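PDB 4ZGP: translation initiation factor eIF2 assembly protein, which acts as an ATP-dependent folding chaperone that binds the gamma subunit of eIF2 and allows it to assemble with the alpha and beta subunits. Local coordinates for residues A56-Y61 and Y91-E96; R195-S200 and F271-L276. One frame throughout, in Å; residues are numbered along the deposited sequence.

How the contacts relate
The two contacts lie at opposite ends of an ATP-grasp protein, their centres about 39 Å apart and on opposite sides of the chain's centre, and they share no helix or strand. Contact 1 is peripheral and only partly buried: helix 56-62 meets the loop leading into helix 95-107, and tyrosines, a proline and a lysine chain make a mixed surface with one weak hydrogen bond. Contact 2 is buried, joining a strand of the five-stranded sheet to helix 273-278 through two phenylalanines, a tryptophan and a leucine, with one lysine ammonium on carbonyls at and just past the helix's end. Of the four segments, 195-200 alone carries a residue of the nucleotide pocket, Arg195.

Contact 1. Residues A56-Y61 and Y91-E96; sequences ATVLKY and YYPERE
Pro93 is the bump of this contact, and Thr57, Val58 and Tyr61 are the sides of the hollow that receives it on helix 56-62. The match joins helix and loop at the periphery of the ATP-grasp fold, just before Glu94 at the N-cap position of helix 95-107. Pro93 CB rests 4.0 Å from CG2 of Val58, while Pro93 CG comes within 3.9 Å of CB of Tyr61. Pro93 CD makes an off-centre CH-pi contact with the Tyr61 ring, 4.2 Å from the centroid. That ring stands up beside the loop because its CG is anti to the backbone N (chi1 172°), and Tyr92 runs alongside, pointing the same way. The pair is an offset edge-to-face one, with the edge of Tyr92 toward the face of Tyr61, centroids 5.5 Å apart and planes at 83°. At the rim of the Tyr61 ring, in its plane, O of Tyr91 lies 3.4 Å from CD1. A serine in place of Tyr61 would probably leave Pro93 CD and the Tyr92 edge without their aromatic partner. Farther out, Tyr91 lays its ring across the helix: Lys60 CD sits over one face, 3.7 Å from the centroid, and Thr57 O lies at the edge. Polar closure is slight, a weak hydrogen bond of 3.3 Å from Glu94 N to Thr57 OG1. The methyl CG2 of Thr57 meets two oxygens, Tyr91 OH and Glu94 OE2, each 3.5 Å away.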
ATOM      1  N   ALA A  56      -3.842 -18.345 -12.464  1.00 46.96           N
ATOM      2  CA  ALA A  56      -4.739 -17.866 -13.507  1.00 41.22           C
ATOM      3  C   ALA A  56      -6.223 -18.012 -13.151  1.00 44.79           C
ATOM      4  O   ALA A  56      -7.039 -17.173 -13.545  1.00 45.66           O
ATOM      5  CB  ALA A  56      -4.445 -18.590 -14.814  1.00 51.58           C
ATOM      6  N   THR A  57      -6.588 -19.067 -12.422  1.00 44.63           N
ATOM      7  CA  THR A  57      -7.999 -19.241 -12.077  1.00 44.05           C
ATOM      8  C   THR A  57      -8.421 -18.180 -11.063  1.00 46.15           C
ATOM      9  O   THR A  57      -9.569 -17.743 -11.064  1.00 44.38           O
ATOM     10  CB  THR A  57      -8.312 -20.649 -11.522  1.00 43.58           C
ATOM     11  OG1 THR A  57      -7.636 -20.854 -10.275  1.00 45.65           O
ATOM     12  CG2 THR A  57      -7.877 -21.713 -12.523  1.00 52.56           C
ATOM     13  N   VAL A  58      -7.489 -17.761 -10.209  1.00 42.72           N
ATOM     14  CA  VAL A  58      -7.753 -16.668  -9.284  1.00 35.40           C
ATOM     15  C   VAL A  58      -7.960 -15.371 -10.073  1.00 39.76           C
ATOM     16  O   VAL A  58      -8.913 -14.618  -9.831  1.00 39.19           O
ATOM     17  CB  VAL A  58      -6.606 -16.501  -8.249  1.00 34.44           C
ATOM     18  CG1 VAL A  58      -6.725 -15.178  -7.497  1.00 33.24           C
ATOM     19  CG2 VAL A  58      -6.605 -17.658  -7.259  1.00 30.22           C
ATOM     20  N   LEU A  59      -7.066 -15.129 -11.021  1.00 40.30           N
ATOM     21  CA  LEU A  59      -7.117 -13.940 -11.860  1.00 42.24           C
ATOM     22  C   LEU A  59      -8.449 -13.868 -12.593  1.00 45.92           C
ATOM     23  O   LEU A  59      -9.073 -12.809 -12.679  1.00 44.27           O
ATOM     24  CB  LEU A  59      -5.949 -13.958 -12.847  1.00 45.76           C
ATOM     25  CG  LEU A  59      -5.520 -12.687 -13.569  1.00 49.83           C
ATOM     26  CD1 LEU A  59      -5.414 -11.548 -12.589  1.00 46.49           C
ATOM     27  CD2 LEU A  59      -4.180 -12.931 -14.244  1.00 43.95           C
ATOM     28  N   LYS A  60      -8.892 -15.015 -13.091  1.00 44.69           N
ATOM     29  CA  LYS A  60     -10.144 -15.114 -13.833  1.00 45.14           C
ATOM     30  C   LYS A  60     -11.337 -14.750 -12.942  1.00 46.90           C
ATOM     31  O   LYS A  60     -12.207 -13.972 -13.332  1.00 45.29           O
ATOM     32  CB  LYS A  60     -10.286 -16.529 -14.406  1.00 52.74           C
ATOM     33  CG  LYS A  60     -11.265 -16.675 -15.570  1.00 61.84           C
ATOM     34  CD  LYS A  60     -12.678 -16.979 -15.087  1.00 62.91           C
ATOM     35  CE  LYS A  60     -13.509 -17.636 -16.186  1.00 67.30           C
ATOM     36  NZ  LYS A  60     -13.523 -16.825 -17.438  1.00 66.76           N
ATOM     37  N   TYR A  61     -11.357 -15.308 -11.736  1.00 45.23           N
ATOM     38  CA  TYR A  61     -12.397 -15.021 -10.753  1.00 41.56           C
ATOM     39  C   TYR A  61     -12.458 -13.541 -10.359  1.00 47.65           C
ATOM     40  O   TYR A  61     -13.543 -12.999 -10.146  1.00 46.83           O
ATOM     41  CB  TYR A  61     -12.166 -15.899  -9.520  1.00 41.76           C
ATOM     42  CG  TYR A  61     -13.022 -15.613  -8.310  1.00 45.54           C
ATOM     43  CD1 TYR A  61     -14.238 -16.253  -8.126  1.00 45.80           C
ATOM     44  CD2 TYR A  61     -12.589 -14.738  -7.324  1.00 40.95           C
ATOM     45  CE1 TYR A  61     -15.008 -16.008  -7.008  1.00 45.34           C
ATOM     46  CE2 TYR A  61     -13.347 -14.486  -6.213  1.00 40.70           C
ATOM     47  CZ  TYR A  61     -14.554 -15.127  -6.051  1.00 45.96           C
ATOM     48  OH  TYR A  61     -15.306 -14.874  -4.930  1.00 43.36           O
ATOM     49  N   TYR A  91     -18.510 -19.134 -11.004  1.00 62.91           N
ATOM     50  CA  TYR A  91     -17.114 -19.549 -11.126  1.00 57.77           C
ATOM     51  C   TYR A  91     -16.347 -19.365  -9.817  1.00 54.34           C
ATOM     52  O   TYR A  91     -16.650 -18.474  -9.026  1.00 53.02           O
ATOM     53  CB  TYR A  91     -16.418 -18.773 -12.241  1.00 52.32           C
ATOM     54  CG  TYR A  91     -15.007 -19.240 -12.499  1.00 56.09           C
ATOM     55  CD1 TYR A  91     -14.764 -20.376 -13.258  1.00 61.89           C
ATOM     56  CD2 TYR A  91     -13.915 -18.554 -11.971  1.00 58.44           C
ATOM     57  CE1 TYR A  91     -13.472 -20.817 -13.496  1.00 60.47           C
ATOM     58  CE2 TYR A  91     -12.618 -18.986 -12.199  1.00 55.46           C
ATOM     59  CZ  TYR A  91     -12.404 -20.121 -12.966  1.00 60.34           C
ATOM     60  OH  TYR A  91     -11.122 -20.565 -13.208  1.00 56.71           O
ATOM     61  N   TYR A  92     -15.351 -20.219  -9.603  1.00 48.66           N
ATOM     62  CA  TYR A  92     -14.527 -20.170  -8.407  1.00 47.64           C
ATOM     63  C   TYR A  92     -13.180 -20.817  -8.718  1.00 50.08           C
ATOM     64  O   TYR A  92     -13.121 -21.759  -9.509  1.00 48.08           O
ATOM     65  CB  TYR A  92     -15.228 -20.879  -7.252  1.00 44.39           C
ATOM     66  CG  TYR A  92     -14.694 -20.519  -5.888  1.00 44.71           C
ATOM     67  CD1 TYR A  92     -14.993 -19.291  -5.306  1.00 39.47           C
ATOM     68  CD2 TYR A  92     -13.890 -21.408  -5.181  1.00 40.57           C
ATOM     69  CE1 TYR A  92     -14.512 -18.961  -4.054  1.00 41.92           C
ATOM     70  CE2 TYR A  92     -13.406 -21.088  -3.931  1.00 42.37           C
ATOM     71  CZ  TYR A  92     -13.718 -19.864  -3.371  1.00 40.91           C
ATOM     72  OH  TYR A  92     -13.233 -19.548  -2.119  1.00 44.57           O
ATOM     73  N   PRO A  93     -12.089 -20.303  -8.118  1.00 44.82           N
ATOM     74  CA  PRO A  93     -10.756 -20.830  -8.443  1.00 41.88           C
ATOM     75  C   PRO A  93     -10.609 -22.322  -8.123  1.00 43.84           C
ATOM     76  O   PRO A  93     -11.341 -22.831  -7.272  1.00 40.86           O
ATOM     77  CB  PRO A  93      -9.825 -19.990  -7.560  1.00 42.66           C
ATOM     78  CG  PRO A  93     -10.577 -18.699  -7.358  1.00 39.39           C
ATOM     79  CD  PRO A  93     -12.015 -19.118  -7.243  1.00 45.37           C
ATOM     80  N   GLU A  94      -9.677 -23.000  -8.790  1.00 49.20           N
ATOM     81  CA  GLU A  94      -9.476 -24.436  -8.578  1.00 47.53           C
ATOM     82  C   GLU A  94      -8.863 -24.715  -7.207  1.00 46.70           C
ATOM     83  O   GLU A  94      -8.242 -23.837  -6.602  1.00 44.83           O
ATOM     84  CB  GLU A  94      -8.600 -25.023  -9.684  1.00 45.08           C
ATOM     85  CG  GLU A  94      -7.143 -24.593  -9.637  1.00 53.19           C
ATOM     86  CD  GLU A  94      -6.341 -25.156 -10.805  1.00 64.51           C
ATOM     87  OE1 GLU A  94      -5.269 -25.757 -10.564  1.00 63.92           O
ATOM     88  OE2 GLU A  94      -6.785 -24.993 -11.965  1.00 67.23           O
ATOM     89  N   ARG A  95      -9.040 -25.940  -6.723  1.00 41.37           N
ATOM     90  CA  ARG A  95      -8.676 -26.285  -5.352  1.00 43.88           C
ATOM     91  C   ARG A  95      -7.200 -26.051  -5.059  1.00 41.09           C
ATOM     92  O   ARG A  95      -6.831 -25.707  -3.935  1.00 40.48           O
ATOM     93  CB  ARG A  95      -9.039 -27.747  -5.051  1.00 47.37           C
ATOM     94  CG  ARG A  95      -8.681 -28.167  -3.630  1.00 48.40           C
ATOM     95  CD  ARG A  95      -9.155 -29.569  -3.258  1.00 52.71           C
ATOM     96  NE  ARG A  95      -8.415 -30.050  -2.093  1.00 47.57           N
ATOM     97  CZ  ARG A  95      -8.747 -29.777  -0.834  1.00 49.69           C
ATOM     98  NH1 ARG A  95      -8.004 -30.239   0.162  1.00 42.96           N
ATOM     99  NH2 ARG A  95      -9.822 -29.039  -0.569  1.00 45.59           N
ATOM    100  N   GLU A  96      -6.359 -26.240  -6.071  1.00 40.32           N
ATOM    101  CA  GLU A  96      -4.920 -26.102  -5.907  1.00 42.36           C
ATOM    102  C   GLU A  96      -4.571 -24.683  -5.463  1.00 41.19           C
ATOM    103  O   GLU A  96      -3.745 -24.475  -4.565  1.00 37.31           O
ATOM    104  CB  GLU A  96      -4.193 -26.448  -7.213  1.00 46.98           C
ATOM    105  CG  GLU A  96      -4.152 -27.942  -7.548  1.00 53.78           C
ATOM    106  CD  GLU A  96      -5.338 -28.431  -8.385  1.00 58.27           C
ATOM    107  OE1 GLU A  96      -6.276 -27.646  -8.655  1.00 52.48           O
ATOM    108  OE2 GLU A  96      -5.329 -29.618  -8.781  1.00 64.20           O
TER

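Contact 2. Residues R195-S200 and F271-L276; sequences RCFVKS and FSWSEL
Strand 193-199 and the opening turn of helix 273-278 keep their backbones well apart, the closest CA atoms being those of Phe197 and Leu276 at 8.1 Å, and side chains fill the interval. This is helix-on-sheet packing in the ATP-grasp fold, on a strand whose Arg195 belongs to the ADP pocket and pairs with Asp246. Phe197 reaches across with CG anti to its carbonyl carbon (chi1 -60°) and becomes the hub of an aromatic cluster. Its edge is turned toward the face of Trp273 in an offset edge-to-face pair, planes at 79°, while CE1 of Phe197 comes to 3.8 Å from CD2 of Phe271. Leu276 works as a wedge with two prongs. Leu276 CD2 lies over the Phe197 face, 4.2 Å from the centroid, and Leu276 CD1 sits above the centre of the Trp273 ring as well as touching Phe197 CE2 at 3.6 Å. The indole NE1 of Trp273 donates to Thr266 O. The helix start is secured by a capping box: Ser272 OG accepts from Glu275 N, and Glu275 OE2 takes Ser272 N at 2.7 Å on its anti lone pair. Toward the other end of the short helix, Lys199 bonds mainly to Met279 O, and the same NZ also donates to Leu276 O at 2.8 Å, in the carbonyl plane.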
ATOM      1  N   ARG A 195       1.358   9.035   6.389  1.00 21.27           N
ATOM      2  CA  ARG A 195       1.747   9.010   4.990  1.00 16.68           C
ATOM      3  C   ARG A 195       2.832  10.061   4.791  1.00 22.78           C
ATOM      4  O   ARG A 195       2.672  11.192   5.230  1.00 21.11           O
ATOM      5  CB  ARG A 195       0.549   9.279   4.092  1.00 19.06           C
ATOM      6  CG  ARG A 195       0.924   9.386   2.617  1.00 22.07           C
ATOM      7  CD  ARG A 195      -0.241   9.027   1.707  1.00 22.36           C
ATOM      8  NE  ARG A 195      -0.563   7.602   1.753  1.00 22.89           N
ATOM      9  CZ  ARG A 195      -1.498   7.026   1.006  1.00 29.51           C
ATOM     10  NH1 ARG A 195      -2.224   7.766   0.179  1.00 26.32           N
ATOM     11  NH2 ARG A 195      -1.710   5.704   1.088  1.00 27.22           N
ATOM     12  N   CYS A 196       3.922   9.675   4.126  1.00 20.97           N
ATOM     13  CA  CYS A 196       5.180  10.421   4.172  1.00 19.16           C
ATOM     14  C   CYS A 196       5.669  10.664   2.759  1.00 23.27           C
ATOM     15  O   CYS A 196       5.813   9.743   1.949  1.00 20.49           O
ATOM     16  CB  CYS A 196       6.238   9.666   4.979  1.00 21.86           C
ATOM     17  SG  CYS A 196       5.645   9.070   6.602  1.00 25.15           S
ATOM     18  N   PHE A 197       5.941  11.925   2.471  1.00 20.20           N
ATOM     19  CA  PHE A 197       6.162  12.354   1.113  1.00 21.81           C
ATOM     20  C   PHE A 197       7.625  12.719   0.937  1.00 20.90           C
ATOM     21  O   PHE A 197       8.201  13.457   1.738  1.00 22.22           O
ATOM     22  CB  PHE A 197       5.246  13.544   0.791  1.00 22.61           C
ATOM     23  CG  PHE A 197       3.788  13.225   0.917  1.00 22.58           C
ATOM     24  CD1 PHE A 197       3.134  13.353   2.135  1.00 19.72           C
ATOM     25  CD2 PHE A 197       3.062  12.818  -0.184  1.00 22.61           C
ATOM     26  CE1 PHE A 197       1.776  13.064   2.238  1.00 17.23           C
ATOM     27  CE2 PHE A 197       1.710  12.527  -0.080  1.00 21.43           C
ATOM     28  CZ  PHE A 197       1.067  12.652   1.123  1.00 19.50           C
ATOM     29  N   VAL A 198       8.222  12.166  -0.110  1.00 23.49           N
ATOM     30  CA  VAL A 198       9.642  12.248  -0.325  1.00 22.34           C
ATOM     31  C   VAL A 198       9.913  12.846  -1.697  1.00 22.20           C
ATOM     32  O   VAL A 198       9.374  12.383  -2.688  1.00 20.75           O
ATOM     33  CB  VAL A 198      10.312  10.850  -0.256  1.00 22.41           C
ATOM     34  CG1 VAL A 198      11.791  10.969  -0.552  1.00 22.81           C
ATOM     35  CG2 VAL A 198      10.082  10.205   1.109  1.00 20.47           C
ATOM     36  N   LYS A 199      10.753  13.874  -1.740  1.00 27.22           N
ATOM     37  CA  LYS A 199      11.101  14.503  -3.010  1.00 26.43           C
ATOM     38  C   LYS A 199      12.594  14.776  -3.014  1.00 24.97           C
ATOM     39  O   LYS A 199      13.134  15.295  -2.038  1.00 26.11           O
ATOM     40  CB  LYS A 199      10.310  15.799  -3.219  1.00 32.69           C
ATOM     41  CG  LYS A 199      10.610  16.484  -4.541  1.00 36.54           C
ATOM     42  CD  LYS A 199      10.132  17.928  -4.535  1.00 37.56           C
ATOM     43  CE  LYS A 199       8.644  17.982  -4.660  1.00 32.12           C
ATOM     44  NZ  LYS A 199       8.126  19.380  -4.892  1.00 30.82           N
ATOM     45  N   SER A 200      13.250  14.390  -4.106  1.00 29.05           N
ATOM     46  CA  SER A 200      14.708  14.403  -4.201  1.00 32.68           C
ATOM     47  C   SER A 200      15.348  13.770  -2.971  1.00 31.20           C
ATOM     48  O   SER A 200      16.273  14.321  -2.388  1.00 30.68           O
ATOM     49  CB  SER A 200      15.218  15.837  -4.422  1.00 31.45           C
ATOM     50  OG  SER A 200      14.463  16.434  -5.458  1.00 37.63           O
ATOM     51  N   PHE A 271      -2.606  16.876   2.525  1.00 24.94           N
ATOM     52  CA  PHE A 271      -1.904  17.743   1.571  1.00 28.42           C
ATOM     53  C   PHE A 271      -2.564  17.712   0.202  1.00 31.11           C
ATOM     54  O   PHE A 271      -3.097  16.689  -0.221  1.00 29.43           O
ATOM     55  CB  PHE A 271      -0.429  17.328   1.412  1.00 23.64           C
ATOM     56  CG  PHE A 271       0.369  17.487   2.654  1.00 28.22           C
ATOM     57  CD1 PHE A 271       0.900  18.719   3.003  1.00 24.22           C
ATOM     58  CD2 PHE A 271       0.576  16.415   3.497  1.00 23.98           C
ATOM     59  CE1 PHE A 271       1.622  18.883   4.166  1.00 25.15           C
ATOM     60  CE2 PHE A 271       1.306  16.572   4.665  1.00 24.78           C
ATOM     61  CZ  PHE A 271       1.824  17.813   5.011  1.00 29.34           C
ATOM     62  N   SER A 272      -2.527  18.833  -0.512  1.00 28.79           N
ATOM     63  CA  SER A 272      -2.906  18.797  -1.916  1.00 26.29           C
ATOM     64  C   SER A 272      -1.665  18.577  -2.770  1.00 26.84           C
ATOM     65  O   SER A 272      -0.554  18.927  -2.373  1.00 27.78           O
ATOM     66  CB  SER A 272      -3.577  20.103  -2.343  1.00 36.22           C
ATOM     67  OG  SER A 272      -2.605  21.128  -2.369  1.00 32.88           O
ATOM     68  N   TRP A 273      -1.863  18.025  -3.954  1.00 28.25           N
ATOM     69  CA  TRP A 273      -0.743  17.768  -4.840  1.00 29.42           C
ATOM     70  C   TRP A 273      -0.213  19.065  -5.444  1.00 32.38           C
ATOM     71  O   TRP A 273       0.938  19.120  -5.861  1.00 29.30           O
ATOM     72  CB  TRP A 273      -1.148  16.755  -5.917  1.00 32.90           C
ATOM     73  CG  TRP A 273      -0.999  15.388  -5.355  1.00 29.98           C
ATOM     74  CD1 TRP A 273      -1.989  14.587  -4.869  1.00 28.79           C
ATOM     75  CD2 TRP A 273       0.238  14.697  -5.105  1.00 27.47           C
ATOM     76  NE1 TRP A 273      -1.446  13.420  -4.363  1.00 28.54           N
ATOM     77  CE2 TRP A 273      -0.082  13.466  -4.499  1.00 27.56           C
ATOM     78  CE3 TRP A 273       1.575  14.992  -5.352  1.00 23.99           C
ATOM     79  CZ2 TRP A 273       0.893  12.534  -4.137  1.00 25.24           C
ATOM     80  CZ3 TRP A 273       2.539  14.062  -5.004  1.00 30.41           C
ATOM     81  CH2 TRP A 273       2.190  12.846  -4.402  1.00 25.71           C
ATOM     82  N   SER A 274      -1.040  20.107  -5.462  1.00 33.16           N
ATOM     83  CA  SER A 274      -0.542  21.411  -5.874  1.00 38.31           C
ATOM     84  C   SER A 274       0.557  21.839  -4.931  1.00 31.07           C
ATOM     85  O   SER A 274       1.630  22.240  -5.365  1.00 35.53           O
ATOM     86  CB  SER A 274      -1.662  22.465  -5.900  1.00 37.16           C
ATOM     87  OG  SER A 274      -2.740  22.027  -6.700  1.00 48.86           O
ATOM     88  N   GLU A 275       0.324  21.747  -3.626  1.00 29.78           N
ATOM     89  CA  GLU A 275       1.389  22.181  -2.729  1.00 32.23           C
ATOM     90  C   GLU A 275       2.546  21.173  -2.694  1.00 27.21           C
ATOM     91  O   GLU A 275       3.692  21.567  -2.556  1.00 29.62           O
ATOM     92  CB  GLU A 275       0.852  22.454  -1.319  1.00 38.55           C
ATOM     93  CG  GLU A 275       0.284  21.274  -0.592  1.00 35.07           C
ATOM     94  CD  GLU A 275      -0.572  21.687   0.601  1.00 40.47           C
ATOM     95  OE1 GLU A 275      -0.232  22.688   1.274  1.00 44.60           O
ATOM     96  OE2 GLU A 275      -1.585  20.998   0.859  1.00 37.35           O
ATOM     97  N   LEU A 276       2.260  19.882  -2.844  1.00 29.67           N
ATOM     98  CA  LEU A 276       3.349  18.889  -2.821  1.00 25.09           C
ATOM     99  C   LEU A 276       4.295  19.065  -4.000  1.00 25.02           C
ATOM    100  O   LEU A 276       5.514  18.947  -3.866  1.00 27.19           O
ATOM    101  CB  LEU A 276       2.781  17.473  -2.823  1.00 26.12           C
ATOM    102  CG  LEU A 276       2.135  17.034  -1.511  1.00 22.77           C
ATOM    103  CD1 LEU A 276       1.363  15.728  -1.765  1.00 26.92           C
ATOM    104  CD2 LEU A 276       3.154  16.889  -0.376  1.00 21.97           C
TER